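RNA-dependent RNA Polymerase (Bombyx mori cytoplasmic polyhedrosis virus, PDB 6TZ0) catalyses RNA-templated RNA synthesis for transcription and genome replication, making plus strands in the conservative transcription of this double-stranded RNA virus. Local coordinates at residues D1028-L1033 against Q1194-G1199; A1060-L1065 against E1159-I1164. One frame throughout, in Å; residues are numbered along the deposited sequence.

Interaction 1: D1028-L1033 against Q1194-G1199; sequences DVTVDL and QGKRLG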
loop_
_atom_site.group_PDB
_atom_site.type_symbol
_atom_site.label_atom_id
_atom_site.label_comp_id
_atom_site.label_asym_id
_atom_site.label_seq_id
_atom_site.Cartn_x
_atom_site.Cartn_y
_atom_site.Cartn_z
ATOM N N ASP A 1028 54.258 16.102 8.779
ATOM C CA ASP A 1028 54.545 15.478 10.061
ATOM C C ASP A 1028 53.780 16.117 11.218
ATOM O O ASP A 1028 54.038 15.784 12.379
ATOM C CB ASP A 1028 56.050 15.501 10.328
ATOM C CG ASP A 1028 56.643 16.885 10.192
ATOM O OD1 ASP A 1028 55.922 17.810 9.763
ATOM O OD2 ASP A 1028 57.835 17.052 10.520
ATOM N N VAL A 1029 52.844 17.011 10.924
ATOM C CA VAL A 1029 51.987 17.625 11.928
ATOM C C VAL A 1029 50.761 16.743 12.103
ATOM O O VAL A 1029 50.054 16.453 11.132
ATOM C CB VAL A 1029 51.589 19.053 11.522
ATOM C CG1 VAL A 1029 50.599 19.631 12.511
ATOM C CG2 VAL A 1029 52.814 19.931 11.423
ATOM N N THR A 1030 50.510 16.306 13.334
ATOM C CA THR A 1030 49.333 15.510 13.643
ATOM C C THR A 1030 48.160 16.436 13.922
ATOM O O THR A 1030 48.284 17.383 14.702
ATOM C CB THR A 1030 49.580 14.602 14.847
ATOM O OG1 THR A 1030 49.849 15.402 16.001
ATOM C CG2 THR A 1030 50.758 13.694 14.592
ATOM N N VAL A 1031 47.032 16.179 13.263
ATOM C CA VAL A 1031 45.846 16.983 13.511
ATOM C C VAL A 1031 45.249 16.619 14.865
ATOM O O VAL A 1031 45.471 15.533 15.412
ATOM C CB VAL A 1031 44.812 16.805 12.387
ATOM C CG1 VAL A 1031 45.376 17.281 11.075
ATOM C CG2 VAL A 1031 44.384 15.364 12.283
ATOM N N ASP A 1032 44.492 17.554 15.420
ATOM C CA ASP A 1032 43.754 17.271 16.637
ATOM C C ASP A 1032 42.438 16.575 16.320
ATOM O O ASP A 1032 41.812 16.806 15.283
ATOM C CB ASP A 1032 43.504 18.550 17.435
ATOM C CG ASP A 1032 42.892 19.653 16.602
ATOM O OD1 ASP A 1032 42.820 19.512 15.364
ATOM O OD2 ASP A 1032 42.467 20.668 17.188
ATOM N N LEU A 1033 42.030 15.705 17.225
ATOM C CA LEU A 1033 40.784 14.979 17.082
ATOM C C LEU A 1033 39.650 15.812 17.666
ATOM O O LEU A 1033 39.874 16.735 18.450
ATOM C CB LEU A 1033 40.881 13.618 17.776
ATOM C CG LEU A 1033 41.555 12.416 17.093
ATOM C CD1 LEU A 1033 43.046 12.565 16.916
ATOM C CD2 LEU A 1033 41.290 11.164 17.902
ATOM N N GLN A 1194 46.538 7.997 9.249
ATOM C CA GLN A 1194 47.075 7.799 10.591
ATOM C C GLN A 1194 47.020 9.072 11.430
ATOM O O GLN A 1194 47.633 9.129 12.498
ATOM C CB GLN A 1194 48.511 7.279 10.521
ATOM C CG GLN A 1194 48.642 5.880 9.957
ATOM C CD GLN A 1194 50.082 5.418 9.896
ATOM O OE1 GLN A 1194 50.991 6.178 10.213
ATOM N NE2 GLN A 1194 50.298 4.170 9.492
ATOM N N GLY A 1195 46.311 10.094 10.965
ATOM C CA GLY A 1195 46.115 11.293 11.750
ATOM C C GLY A 1195 47.068 12.433 11.477
ATOM O O GLY A 1195 47.264 13.276 12.355
ATOM N N LYS A 1196 47.654 12.496 10.289
ATOM C CA LYS A 1196 48.570 13.559 9.908
ATOM C C LYS A 1196 47.857 14.612 9.070
ATOM O O LYS A 1196 46.822 14.356 8.452
ATOM C CB LYS A 1196 49.751 12.992 9.126
ATOM C CG LYS A 1196 50.637 12.051 9.908
ATOM C CD LYS A 1196 51.465 12.799 10.924
ATOM C CE LYS A 1196 52.463 11.877 11.594
ATOM N NZ LYS A 1196 53.303 12.580 12.598
ATOM N N ARG A 1197 48.431 15.811 9.051
ATOM C CA ARG A 1197 47.858 16.905 8.282
ATOM C C ARG A 1197 48.310 16.815 6.831
ATOM O O ARG A 1197 49.461 16.481 6.545
ATOM C CB ARG A 1197 48.260 18.250 8.890
ATOM C CG ARG A 1197 47.566 19.447 8.265
ATOM C CD ARG A 1197 47.886 20.752 8.956
ATOM N NE ARG A 1197 49.267 21.172 8.761
ATOM C CZ ARG A 1197 49.814 22.217 9.370
ATOM N NH1 ARG A 1197 49.093 22.948 10.205
ATOM N NH2 ARG A 1197 51.077 22.538 9.136
ATOM N N LEU A 1198 47.399 17.110 5.913
ATOM C CA LEU A 1198 47.687 17.038 4.491
ATOM C C LEU A 1198 48.025 18.409 3.925
ATOM O O LEU A 1198 47.625 19.447 4.455
ATOM C CB LEU A 1198 46.503 16.442 3.731
ATOM C CG LEU A 1198 46.191 14.992 4.080
ATOM C CD1 LEU A 1198 44.946 14.523 3.356
ATOM C CD2 LEU A 1198 47.373 14.112 3.749
ATOM N N GLY A 1199 48.779 18.396 2.831
ATOM C CA GLY A 1199 49.080 19.593 2.073
ATOM C C GLY A 1199 48.764 19.385 0.608
ATOM O O GLY A 1199 49.246 18.429 -0.000
#
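Thr1030 and Lys1196 face each other as an antiparallel, non-hydrogen-bonded pair, their CA atoms 4.3 Å apart, and a backbone hydrogen bond lies on either side: Arg1197 N to Val1029 O (2.7 Å) and Val1031 N to Gly1195 O (3.1 Å). The chain turns a corner at Asp1028 after strand 1022-1027, yet strand 1029-1030 beyond it still pairs antiparallel with the start of strand 1196-1202. Side chains diverge from the central pair, but Lys1196 bends at chi2 (-72°) and turns back across the Thr1030 side chain, CD and CE beside CG2. Its NZ thereby reaches Thr1030 CG2 at 3.4 Å and makes a weak hydrogen bond to Asp1028 O. Arg1197 runs beside Val1029 in the same direction, and Val1029 CG1 sits over the centre of the guanidinium face, 4.1 Å above it. Lower on the same arginine, Val1031 CG1 packs against CB at 3.7 Å. The charged end of Arg1197 is held by a salt bridge from NE to Glu1027, next to the corner. Main-chain bonds thus fix this pairing at the protein surface, while the two cationic side chains differ in their hold: Arg1197 has its salt bridge to Glu1027, Lys1196 a weak bond to a carbonyl.

Interaction 2: A1060-L1065 against E1159-I1164; sequences ALLGGL and ERLVRI
In the last turn of helix 1054-1062, the carbonyl O of Ala1060 lies at the edge of the Arg1160 guanidinium, near its plane, 3.9 Å from NH2. The carbonyl of Leu1061 takes a different position, over one face of the same group. Its O is 3.2 Å from Arg1160 NH2, yet the angle is too poor for a hydrogen bond, and the approach is at most an electrostatic attraction: the carbonyls that finish the helix probably give the guanidinium a favourable electrostatic environment. Arg1160 gets there with CG between its own backbone N and carbonyl carbon (chi1 78°) and a bend at chi2 that carries the chain out over the helix end. Its NE also forms a long, weak ion pair with Asp1032.

The side chain of Leu1061 turns to apolar company. It meets Leu1161 at about a right angle, and methyl touches methyl, CD2 to CD2, at 4.1 Å. Leu1062 starts out pointing away, but its tip returns, bringing CD1 to 4.2 Å from Leu1161 CD1. Leu1161 thus reaches both leucines. At Gly1063 the chain leaves the helix with positive phi (93°), a conformation easily adopted by glycine, and departs from the 1159-1164 segment.

No hydrogen bond crosses between the segments, so the join rests on buried leucines and the arginine at the helix terminus. Ile1186 of helix 1174-1188 touches both Leu1062 and Leu1161, and Asn1193 lies against Leu1061. Beyond Leu1161 the chain enters strand 1162-1163, at the side of strand 1196-1202, so the C-terminal end of helix 1054-1062 is packed on the turn that leads into the small mixed sheet of the C-terminal region.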
loop_
_atom_site.group_PDB
_atom_site.type_symbol
_atom_site.label_atom_id
_atom_site.label_comp_id
_atom_site.label_asym_id
_atom_site.label_seq_id
_atom_site.Cartn_x
_atom_site.Cartn_y
_atom_site.Cartn_z
ATOM N N ALA A 1060 35.798 10.965 14.194
ATOM C CA ALA A 1060 36.716 11.750 15.008
ATOM C C ALA A 1060 37.449 12.820 14.213
ATOM O O ALA A 1060 37.991 13.749 14.815
ATOM C CB ALA A 1060 37.731 10.824 15.670
ATOM N N LEU A 1061 37.526 12.691 12.893
ATOM C CA LEU A 1061 38.162 13.717 12.076
ATOM C C LEU A 1061 37.174 14.714 11.491
ATOM O O LEU A 1061 37.384 15.923 11.601
ATOM C CB LEU A 1061 38.968 13.088 10.939
ATOM C CG LEU A 1061 40.265 12.351 11.238
ATOM C CD1 LEU A 1061 40.788 11.787 9.947
ATOM C CD2 LEU A 1061 41.273 13.278 11.859
ATOM N N LEU A 1062 36.105 14.236 10.855
ATOM C CA LEU A 1062 35.204 15.122 10.128
ATOM C C LEU A 1062 34.051 15.623 10.978
ATOM O O LEU A 1062 33.500 16.689 10.690
ATOM C CB LEU A 1062 34.624 14.428 8.893
ATOM C CG LEU A 1062 35.424 14.336 7.594
ATOM C CD1 LEU A 1062 35.930 15.699 7.160
ATOM C CD2 LEU A 1062 36.543 13.329 7.670
ATOM N N GLY A 1063 33.658 14.871 11.996
ATOM C CA GLY A 1063 32.562 15.259 12.859
ATOM C C GLY A 1063 31.239 14.689 12.395
ATOM O O GLY A 1063 31.151 13.885 11.464
ATOM N N GLY A 1064 30.190 15.137 13.066
ATOM C CA GLY A 1064 28.857 14.650 12.800
ATOM C C GLY A 1064 28.085 15.510 11.829
ATOM O O GLY A 1064 28.564 16.519 11.325
ATOM N N LEU A 1065 26.852 15.094 11.586
ATOM C CA LEU A 1065 25.997 15.743 10.607
ATOM C C LEU A 1065 25.104 16.774 11.284
ATOM O O LEU A 1065 24.657 16.580 12.417
ATOM C CB LEU A 1065 25.169 14.690 9.865
ATOM C CG LEU A 1065 23.930 13.986 10.436
ATOM C CD1 LEU A 1065 23.331 13.136 9.352
ATOM C CD2 LEU A 1065 24.188 13.132 11.668
ATOM N N GLU A 1159 38.079 21.392 5.911
ATOM C CA GLU A 1159 39.001 22.494 5.661
ATOM C C GLU A 1159 39.994 22.676 6.796
ATOM O O GLU A 1159 41.015 23.343 6.607
ATOM C CB GLU A 1159 38.245 23.802 5.404
ATOM C CG GLU A 1159 37.549 24.443 6.597
ATOM C CD GLU A 1159 38.361 25.548 7.261
ATOM O OE1 GLU A 1159 39.279 26.096 6.613
ATOM O OE2 GLU A 1159 38.071 25.877 8.432
ATOM N N ARG A 1160 39.729 22.097 7.965
ATOM C CA ARG A 1160 40.672 22.203 9.065
ATOM C C ARG A 1160 41.791 21.178 8.953
ATOM O O ARG A 1160 42.763 21.256 9.708
ATOM C CB ARG A 1160 39.929 22.056 10.400
ATOM C CG ARG A 1160 39.541 20.645 10.821
ATOM C CD ARG A 1160 40.467 20.203 11.942
ATOM N NE ARG A 1160 40.314 18.817 12.347
ATOM C CZ ARG A 1160 39.555 18.409 13.350
ATOM N NH1 ARG A 1160 38.861 19.287 14.053
ATOM N NH2 ARG A 1160 39.501 17.123 13.650
ATOM N N LEU A 1161 41.678 20.230 8.025
ATOM C CA LEU A 1161 42.577 19.089 7.952
ATOM C C LEU A 1161 43.661 19.225 6.895
ATOM O O LEU A 1161 44.662 18.509 6.971
ATOM C CB LEU A 1161 41.771 17.818 7.667
ATOM C CG LEU A 1161 40.842 17.350 8.778
ATOM C CD1 LEU A 1161 39.949 16.244 8.276
ATOM C CD2 LEU A 1161 41.671 16.861 9.939
ATOM N N VAL A 1162 43.484 20.107 5.914
ATOM C CA VAL A 1162 44.362 20.200 4.754
ATOM C C VAL A 1162 44.866 21.632 4.639
ATOM O O VAL A 1162 44.070 22.577 4.655
ATOM C CB VAL A 1162 43.636 19.766 3.464
ATOM C CG1 VAL A 1162 44.515 19.981 2.247
ATOM C CG2 VAL A 1162 43.222 18.311 3.553
ATOM N N ARG A 1163 46.182 21.790 4.521
ATOM C CA ARG A 1163 46.793 23.098 4.338
ATOM C C ARG A 1163 46.879 23.410 2.851
ATOM O O ARG A 1163 47.627 22.758 2.117
ATOM C CB ARG A 1163 48.176 23.144 4.982
ATOM C CG ARG A 1163 48.829 24.504 4.897
ATOM C CD ARG A 1163 50.127 24.576 5.686
ATOM N NE ARG A 1163 51.204 23.761 5.132
ATOM C CZ ARG A 1163 52.028 24.165 4.170
ATOM N NH1 ARG A 1163 51.895 25.373 3.645
ATOM N NH2 ARG A 1163 52.987 23.358 3.736
ATOM N N ILE A 1164 46.118 24.399 2.412
ATOM C CA ILE A 1164 46.092 24.837 1.020
ATOM C C ILE A 1164 46.823 26.169 0.937
ATOM O O ILE A 1164 46.461 27.102 1.661
ATOM C CB ILE A 1164 44.653 24.975 0.495
ATOM C CG1 ILE A 1164 43.947 23.625 0.541
ATOM C CG2 ILE A 1164 44.651 25.522 -0.914
ATOM C CD1 ILE A 1164 42.465 23.721 0.374
#

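Overall arrangement
Both interactions converge on one small mixed sheet in the C-terminal region, their centres about 10 Å apart. Strand 1196-1202 takes part in interaction 1, and its parallel neighbour 1162-1163 follows the turn used by interaction 2; probable backbone hydrogen bonds of Leu1198 to Leu1161 and Arg1163 couple them. Along the chain, interaction 2 is nested within the loop that interaction 1 closes. Interaction 1 is a surface contact built on strand pairing, with flanking cationic side chains, whereas interaction 2 is largely buried and relies on leucine methyls, with one arginine beside helix carbonyls. The two also meet where Arg1197 CG packs on the carbonyl O of Leu1161.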